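Local coordinates for probable glutaminase ybaS (Escherichia coli, PDB 1U60), which catalyses the hydrolysis of L-glutamine to L-glutamate and ammonium as a homotetrameric enzyme of the glutaminase family, at residues I266-S280 and G292-Y305. Sequence-based numbering, arbitrary orientation.
Sequences ILAVVPGVMGIAAFS and GQKMVASVAKQLGY. With EDO (1,2-ethanediol), chain E.
V296 drives both of its methyls into the hairpin formed by strands 266-270 and 274-279, and the buried packing centres on it. CG2 lies 3.5 Å from A278 N and also meets A278 CB and I266 CG2, while CG1, anti to the backbone N (chi1 169°), reaches A268 CB at 3.7 Å and I276 CG2. One helix residue thus touches both strands. Beside it, G292 lets the backbones draw together: its CA is 4.8 Å from A278 CA, and its C lies 3.7 Å from I266 CG1. No hydrogen bond crosses between 266-280 and 292-305, so apolar packing carries the contact. I276 and V299 pass alongside each other, pointing opposite ways, with I276 CG2 3.9 Å from V299 CB.

Beyond the helix, Y305 meets the turn. V270 CG1 makes a CH-pi contact over one ring face, 3.9 Å from the centroid, and L303 O lies over the opposite face. V273 CG1 approaches Y305 OH to 3.4 Å. M274 SD stands obliquely, 5.1 Å from the ring centroid, in a Met-aromatic contact; V273 and M274, both opposite V270, form a classic beta bulge. G304, with positive phi, forms a Schellman motif just after the helix, Y305 N bonding back to A300 O. This end is closely packed round the ring but more solvent-accessible: Y305, V273 and L303 are partly exposed, whereas the V296 cluster is buried. On the helix side turned from the hairpin, exposed K294 hydrogen-bonds through NZ to O2 of a 1,2-ethanediol, probably from the crystallisation liquor.

The axis of helix 292-303 runs roughly antiparallel to that of strand 274-279 (154°), on one face of the five-stranded antiparallel sheet, a layering consistent with the beta-lactamase clan. V299 and L303 extend the packing onto strand 42-47, helix 4-18 flanks M295 and V299, and helix 202-213 covers the other sheet face at L267 and A277.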
ATOM      1  N   ILE A 266      -0.469 -16.695  -7.514  1.00  8.94           N
ATOM      2  CA  ILE A 266      -0.082 -15.645  -6.595  1.00  7.61           C
ATOM      3  C   ILE A 266       1.360 -15.333  -6.883  1.00  8.90           C
ATOM      4  O   ILE A 266       2.201 -16.230  -6.904  1.00  9.79           O
ATOM      5  CB  ILE A 266      -0.238 -16.089  -5.099  1.00  8.54           C
ATOM      6  CG1 ILE A 266      -1.709 -16.431  -4.756  1.00  9.08           C
ATOM      7  CG2 ILE A 266       0.290 -15.020  -4.119  1.00  9.62           C
ATOM      8  CD1 ILE A 266      -2.685 -15.304  -4.797  1.00  9.57           C
ATOM      9  N   LEU A 267       1.632 -14.049  -7.093  1.00  7.97           N
ATOM     10  CA  LEU A 267       3.011 -13.569  -7.294  1.00  9.01           C
ATOM     11  C   LEU A 267       3.391 -12.628  -6.180  1.00  9.41           C
ATOM     12  O   LEU A 267       2.596 -11.767  -5.767  1.00  9.68           O
ATOM     13  CB  LEU A 267       3.040 -12.795  -8.595  1.00 10.01           C
ATOM     14  CG  LEU A 267       4.319 -11.989  -8.936  1.00 14.32           C
ATOM     15  CD1 LEU A 267       5.483 -12.944  -9.184  1.00 17.23           C
ATOM     16  CD2 LEU A 267       4.023 -11.092 -10.123  1.00 16.02           C
ATOM     17  N   ALA A 268       4.631 -12.726  -5.727  1.00  9.92           N
ATOM     18  CA  ALA A 268       5.192 -11.683  -4.911  1.00  9.74           C
ATOM     19  C   ALA A 268       6.606 -11.331  -5.358  1.00 10.29           C
ATOM     20  O   ALA A 268       7.335 -12.171  -5.877  1.00 10.75           O
ATOM     21  CB  ALA A 268       5.213 -12.109  -3.491  1.00 10.94           C
ATOM     22  N   VAL A 269       6.999 -10.084  -5.139  1.00  8.49           N
ATOM     23  CA  VAL A 269       8.331  -9.620  -5.534  1.00  7.62           C
ATOM     24  C   VAL A 269       9.114  -9.196  -4.308  1.00  8.63           C
ATOM     25  O   VAL A 269       8.642  -8.402  -3.518  1.00  7.53           O
ATOM     26  CB  VAL A 269       8.196  -8.419  -6.505  1.00  7.48           C
ATOM     27  CG1 VAL A 269       9.593  -7.933  -6.905  1.00  7.99           C
ATOM     28  CG2 VAL A 269       7.371  -8.852  -7.692  1.00 10.48           C
ATOM     29  N   VAL A 270      10.353  -9.687  -4.192  1.00  8.67           N
ATOM     30  CA  VAL A 270      11.322  -9.211  -3.213  1.00  9.20           C
ATOM     31  C   VAL A 270      12.294  -8.286  -3.969  1.00  9.68           C
ATOM     32  O   VAL A 270      13.156  -8.770  -4.721  1.00 10.30           O
ATOM     33  CB  VAL A 270      12.087 -10.372  -2.496  1.00  9.53           C
ATOM     34  CG1 VAL A 270      12.957  -9.823  -1.377  1.00 11.40           C
ATOM     35  CG2 VAL A 270      11.104 -11.381  -1.910  1.00  9.61           C
ATOM     36  N   PRO A 271      12.121  -6.971  -3.856  1.00  9.34           N
ATOM     37  CA  PRO A 271      12.907  -6.030  -4.668  1.00  9.44           C
ATOM     38  C   PRO A 271      14.409  -6.292  -4.468  1.00 10.62           C
ATOM     39  O   PRO A 271      14.917  -6.402  -3.326  1.00 10.38           O
ATOM     40  CB  PRO A 271      12.483  -4.641  -4.115  1.00 10.35           C
ATOM     41  CG  PRO A 271      11.180  -4.843  -3.518  1.00 10.65           C
ATOM     42  CD  PRO A 271      11.210  -6.256  -2.949  1.00  9.67           C
ATOM     43  N   GLY A 272      15.112  -6.408  -5.579  1.00 11.24           N
ATOM     44  CA  GLY A 272      16.536  -6.713  -5.577  1.00 12.63           C
ATOM     45  C   GLY A 272      16.944  -8.160  -5.396  1.00 12.93           C
ATOM     46  O   GLY A 272      18.141  -8.469  -5.478  1.00 14.15           O
ATOM     47  N   VAL A 273      15.991  -9.067  -5.175  1.00 12.07           N
ATOM     48  CA  VAL A 273      16.353 -10.393  -4.688  1.00 11.55           C
ATOM     49  C   VAL A 273      15.734 -11.536  -5.480  1.00 10.92           C
ATOM     50  O   VAL A 273      16.449 -12.376  -6.017  1.00 12.12           O
ATOM     51  CB  VAL A 273      16.038 -10.544  -3.196  1.00 11.99           C
ATOM     52  CG1 VAL A 273      16.457 -11.959  -2.676  1.00 13.24           C
ATOM     53  CG2 VAL A 273      16.742  -9.447  -2.383  1.00 14.43           C
ATOM     54  N   MET A 274      14.415 -11.585  -5.569  1.00 10.01           N
ATOM     55  CA  MET A 274      13.743 -12.739  -6.168  1.00  9.65           C
ATOM     56  C   MET A 274      12.271 -12.511  -6.457  1.00  9.74           C
ATOM     57  O   MET A 274      11.638 -11.606  -5.923  1.00  8.79           O
ATOM     58  CB  MET A 274      13.870 -13.975  -5.251  1.00  9.36           C
ATOM     59  CG  MET A 274      13.136 -13.824  -3.921  1.00  7.69           C
ATOM     60  SD  MET A 274      13.104 -15.320  -2.943  1.00 12.00           S
ATOM     61  CE  MET A 274      14.867 -15.604  -2.760  1.00 10.81           C
ATOM     62  N   GLY A 275      11.751 -13.308  -7.384  1.00  7.66           N
ATOM     63  CA  GLY A 275      10.321 -13.523  -7.509  1.00  8.45           C
ATOM     64  C   GLY A 275       9.907 -14.787  -6.797  1.00  7.78           C
ATOM     65  O   GLY A 275      10.633 -15.785  -6.847  1.00  8.08           O
ATOM     66  N   ILE A 276       8.742 -14.750  -6.150  1.00  8.38           N
ATOM     67  CA  ILE A 276       8.174 -15.911  -5.492  1.00  8.56           C
ATOM     68  C   ILE A 276       6.779 -16.064  -6.038  1.00  9.40           C
ATOM     69  O   ILE A 276       5.976 -15.129  -6.080  1.00  9.71           O
ATOM     70  CB  ILE A 276       8.095 -15.759  -3.947  1.00  9.42           C
ATOM     71  CG1 ILE A 276       9.410 -15.291  -3.372  1.00  8.47           C
ATOM     72  CG2 ILE A 276       7.537 -17.063  -3.245  1.00 10.20           C
ATOM     73  CD1 ILE A 276       9.316 -14.793  -1.869  1.00  8.82           C
ATOM     74  N   ALA A 277       6.448 -17.263  -6.444  1.00  7.64           N
ATOM     75  CA  ALA A 277       5.098 -17.488  -6.953  1.00  7.47           C
ATOM     76  C   ALA A 277       4.552 -18.810  -6.467  1.00  8.56           C
ATOM     77  O   ALA A 277       5.301 -19.745  -6.144  1.00  8.17           O
ATOM     78  CB  ALA A 277       5.067 -17.442  -8.436  1.00  8.50           C
ATOM     79  N   ALA A 278       3.244 -18.904  -6.472  1.00  8.34           N
ATOM     80  CA  ALA A 278       2.572 -20.204  -6.245  1.00  8.52           C
ATOM     81  C   ALA A 278       1.300 -20.286  -7.007  1.00  8.26           C
ATOM     82  O   ALA A 278       0.808 -19.302  -7.513  1.00  8.35           O
ATOM     83  CB  ALA A 278       2.308 -20.376  -4.753  1.00  8.32           C
ATOM     84  N   PHE A 279       0.733 -21.505  -7.070  1.00  8.78           N
ATOM     85  CA  PHE A 279      -0.483 -21.766  -7.746  1.00  8.04           C
ATOM     86  C   PHE A 279      -1.248 -22.853  -7.044  1.00  8.79           C
ATOM     87  O   PHE A 279      -0.669 -23.872  -6.634  1.00  8.44           O
ATOM     88  CB  PHE A 279      -0.150 -22.170  -9.190  1.00  8.88           C
ATOM     89  CG  PHE A 279      -1.146 -23.064  -9.843  1.00  9.21           C
ATOM     90  CD1 PHE A 279      -2.382 -22.595 -10.227  1.00 10.41           C
ATOM     91  CD2 PHE A 279      -0.788 -24.378 -10.172  1.00  9.94           C
ATOM     92  CE1 PHE A 279      -3.278 -23.418 -10.853  1.00  8.98           C
ATOM     93  CE2 PHE A 279      -1.659 -25.213 -10.818  1.00  8.15           C
ATOM     94  CZ  PHE A 279      -2.914 -24.746 -11.172  1.00  9.62           C
ATOM     95  N   SER A 280      -2.547 -22.593  -6.887  1.00  9.00           N
ATOM     96  CA  SER A 280      -3.516 -23.647  -6.704  1.00  9.23           C
ATOM     97  C   SER A 280      -4.924 -23.145  -7.056  1.00  9.23           C
ATOM     98  O   SER A 280      -5.288 -22.012  -6.637  1.00  9.61           O
ATOM     99  CB  SER A 280      -3.503 -24.174  -5.278  1.00  9.73           C
ATOM    100  OG  SER A 280      -4.226 -25.435  -5.250  1.00 17.72           O
ATOM    101  N   GLY A 292      -2.157 -20.857  -2.592  1.00 10.77           N
ATOM    102  CA  GLY A 292      -1.165 -20.043  -3.279  1.00 10.22           C
ATOM    103  C   GLY A 292      -0.682 -18.960  -2.293  1.00  9.66           C
ATOM    104  O   GLY A 292       0.512 -18.673  -2.204  1.00 10.44           O
ATOM    105  N   GLN A 293      -1.625 -18.316  -1.603  1.00  9.15           N
ATOM    106  CA  GLN A 293      -1.297 -17.240  -0.677  1.00 10.75           C
ATOM    107  C   GLN A 293      -0.415 -17.746   0.431  1.00 10.45           C
ATOM    108  O   GLN A 293       0.592 -17.140   0.779  1.00 11.36           O
ATOM    109  CB  GLN A 293      -2.555 -16.642  -0.037  1.00 10.01           C
ATOM    110  CG  GLN A 293      -3.229 -15.644  -0.914  1.00 12.25           C
ATOM    111  CD  GLN A 293      -4.582 -15.190  -0.383  1.00 11.47           C
ATOM    112  OE1 GLN A 293      -4.717 -14.020   0.071  1.00 14.52           O
ATOM    113  NE2 GLN A 293      -5.602 -16.082  -0.456  1.00  9.60           N
ATOM    114  N   LYS A 294      -0.815 -18.886   0.998  1.00 10.85           N
ATOM    115  CA  LYS A 294      -0.115 -19.453   2.147  1.00 11.15           C
ATOM    116  C   LYS A 294       1.284 -19.924   1.750  1.00 10.46           C
ATOM    117  O   LYS A 294       2.219 -19.726   2.486  1.00 11.28           O
ATOM    118  CB  LYS A 294      -0.958 -20.588   2.807  1.00 11.82           C
ATOM    119  CG  LYS A 294      -2.162 -20.040   3.563  1.00 15.52           C
ATOM    120  CD  LYS A 294      -1.836 -19.294   4.906  1.00 20.15           C
ATOM    121  CE  LYS A 294      -2.999 -18.312   5.313  1.00 24.85           C
ATOM    122  NZ  LYS A 294      -3.825 -18.781   6.470  1.00 31.54           N
ATOM    123  N   MET A 295       1.435 -20.511   0.569  1.00  8.87           N
ATOM    124  CA  MET A 295       2.730 -21.019   0.164  1.00  8.75           C
ATOM    125  C   MET A 295       3.714 -19.844  -0.110  1.00  9.79           C
ATOM    126  O   MET A 295       4.870 -19.912   0.263  1.00 10.51           O
ATOM    127  CB  MET A 295       2.604 -21.948  -1.060  1.00 10.16           C
ATOM    128  CG  MET A 295       2.033 -23.316  -0.645  1.00  9.29           C
ATOM    129  SD  MET A 295       2.054 -24.477  -2.067  1.00 11.22           S
ATOM    130  CE  MET A 295       0.838 -23.938  -2.983  1.00 11.93           C
ATOM    131  N   VAL A 296       3.259 -18.782  -0.784  1.00  9.60           N
ATOM    132  CA  VAL A 296       4.116 -17.615  -1.010  1.00  8.67           C
ATOM    133  C   VAL A 296       4.477 -16.937   0.315  1.00  8.96           C
ATOM    134  O   VAL A 296       5.656 -16.610   0.538  1.00  8.30           O
ATOM    135  CB  VAL A 296       3.460 -16.614  -1.964  1.00  8.21           C
ATOM    136  CG1 VAL A 296       4.219 -15.311  -1.970  1.00  8.26           C
ATOM    137  CG2 VAL A 296       3.376 -17.201  -3.434  1.00  9.75           C
ATOM    138  N   ALA A 297       3.479 -16.720   1.174  1.00  9.36           N
ATOM    139  CA  ALA A 297       3.740 -16.140   2.485  1.00  9.82           C
ATOM    140  C   ALA A 297       4.747 -16.964   3.268  1.00 10.35           C
ATOM    141  O   ALA A 297       5.624 -16.443   3.943  1.00 10.30           O
ATOM    142  CB  ALA A 297       2.427 -16.001   3.271  1.00 11.30           C
ATOM    143  N   SER A 298       4.612 -18.295   3.187  1.00  9.89           N
ATOM    144  CA  SER A 298       5.525 -19.180   3.900  1.00  9.47           C
ATOM    145  C   SER A 298       6.983 -19.011   3.449  1.00  9.28           C
ATOM    146  O   SER A 298       7.888 -18.856   4.251  1.00  9.76           O
ATOM    147  CB  SER A 298       5.092 -20.635   3.732  1.00 10.22           C
ATOM    148  OG  SER A 298       6.055 -21.476   4.385  1.00 12.67           O
ATOM    149  N   VAL A 299       7.226 -18.987   2.133  1.00  9.33           N
ATOM    150  CA  VAL A 299       8.562 -18.811   1.634  1.00 10.27           C
ATOM    151  C   VAL A 299       9.129 -17.474   2.143  1.00 11.17           C
ATOM    152  O   VAL A 299      10.268 -17.402   2.644  1.00 10.28           O
ATOM    153  CB  VAL A 299       8.587 -18.883   0.090  1.00 10.52           C
ATOM    154  CG1 VAL A 299      10.002 -18.513  -0.495  1.00  9.38           C
ATOM    155  CG2 VAL A 299       8.185 -20.276  -0.410  1.00 11.58           C
ATOM    156  N   ALA A 300       8.316 -16.413   2.020  1.00 10.45           N
ATOM    157  CA  ALA A 300       8.773 -15.094   2.366  1.00 11.59           C
ATOM    158  C   ALA A 300       9.075 -15.049   3.876  1.00 11.76           C
ATOM    159  O   ALA A 300      10.077 -14.449   4.300  1.00 12.40           O
ATOM    160  CB  ALA A 300       7.735 -14.032   1.995  1.00 11.77           C
ATOM    161  N   LYS A 301       8.254 -15.713   4.675  1.00 13.60           N
ATOM    162  CA  LYS A 301       8.437 -15.688   6.134  1.00 14.27           C
ATOM    163  C   LYS A 301       9.684 -16.489   6.524  1.00 14.55           C
ATOM    164  O   LYS A 301      10.471 -16.086   7.384  1.00 15.23           O
ATOM    165  CB  LYS A 301       7.241 -16.298   6.825  1.00 15.50           C
ATOM    166  CG  LYS A 301       7.326 -16.263   8.345  1.00 20.49           C
ATOM    167  CD  LYS A 301       5.956 -16.413   8.996  1.00 26.64           C
ATOM    168  CE  LYS A 301       6.047 -16.302  10.521  1.00 28.86           C
ATOM    169  NZ  LYS A 301       5.587 -17.557  11.174  1.00 31.68           N
ATOM    170  N   GLN A 302       9.859 -17.636   5.899  1.00 14.37           N
ATOM    171  CA  GLN A 302      11.013 -18.497   6.183  1.00 15.34           C
ATOM    172  C   GLN A 302      12.320 -17.799   5.802  1.00 15.03           C
ATOM    173  O   GLN A 302      13.316 -17.980   6.490  1.00 14.43           O
ATOM    174  CB  GLN A 302      10.936 -19.807   5.418  1.00 15.37           C
ATOM    175  CG  GLN A 302       9.910 -20.839   5.890  1.00 17.98           C
ATOM    176  CD  GLN A 302       9.917 -22.062   4.970  1.00 22.18           C
ATOM    177  OE1 GLN A 302      10.875 -22.859   5.009  1.00 21.51           O
ATOM    178  NE2 GLN A 302       8.907 -22.162   4.082  1.00 17.65           N
ATOM    179  N   LEU A 303      12.323 -17.000   4.723  1.00 15.49           N
ATOM    180  CA  LEU A 303      13.547 -16.372   4.243  1.00 14.36           C
ATOM    181  C   LEU A 303      13.734 -14.957   4.807  1.00 14.46           C
ATOM    182  O   LEU A 303      14.774 -14.331   4.544  1.00 15.79           O
ATOM    183  CB  LEU A 303      13.582 -16.369   2.698  1.00 15.11           C
ATOM    184  CG  LEU A 303      13.593 -17.730   2.014  1.00 13.45           C
ATOM    185  CD1 LEU A 303      13.612 -17.578   0.486  1.00 15.21           C
ATOM    186  CD2 LEU A 303      14.753 -18.599   2.515  1.00 16.33           C
ATOM    187  N   GLY A 304      12.752 -14.469   5.578  1.00 13.66           N
ATOM    188  CA  GLY A 304      12.832 -13.186   6.275  1.00 13.15           C
ATOM    189  C   GLY A 304      12.647 -11.947   5.375  1.00 12.54           C
ATOM    190  O   GLY A 304      13.231 -10.903   5.652  1.00 14.22           O
ATOM    191  N   TYR A 305      11.882 -12.067   4.281  1.00  9.88           N
ATOM    192  CA  TYR A 305      11.661 -10.922   3.363  1.00  9.65           C
ATOM    193  C   TYR A 305      10.343 -10.197   3.559  1.00  9.23           C
ATOM    194  O   TYR A 305       9.270 -10.822   3.559  1.00 12.00           O
ATOM    195  CB  TYR A 305      11.728 -11.367   1.902  1.00  9.66           C
ATOM    196  CG  TYR A 305      13.067 -11.943   1.527  1.00 10.80           C
ATOM    197  CD1 TYR A 305      14.245 -11.187   1.708  1.00 17.64           C
ATOM    198  CD2 TYR A 305      13.165 -13.204   0.923  1.00 14.96           C
ATOM    199  CE1 TYR A 305      15.479 -11.698   1.332  1.00 19.44           C
ATOM    200  CE2 TYR A 305      14.400 -13.710   0.583  1.00 14.07           C
ATOM    201  CZ  TYR A 305      15.542 -12.958   0.775  1.00 18.88           C
ATOM    202  OH  TYR A 305      16.789 -13.444   0.417  1.00 21.97           O
TER
HETATM  203  C1  EDO E1203      -7.575 -17.529   5.752  1.00 41.35           C
HETATM  204  O1  EDO E1203      -8.993 -17.617   5.701  1.00 41.73           O
HETATM  205  C2  EDO E1203      -7.146 -16.196   6.335  1.00 41.59           C
HETATM  206  O2  EDO E1203      -5.748 -16.270   6.502  1.00 38.61           O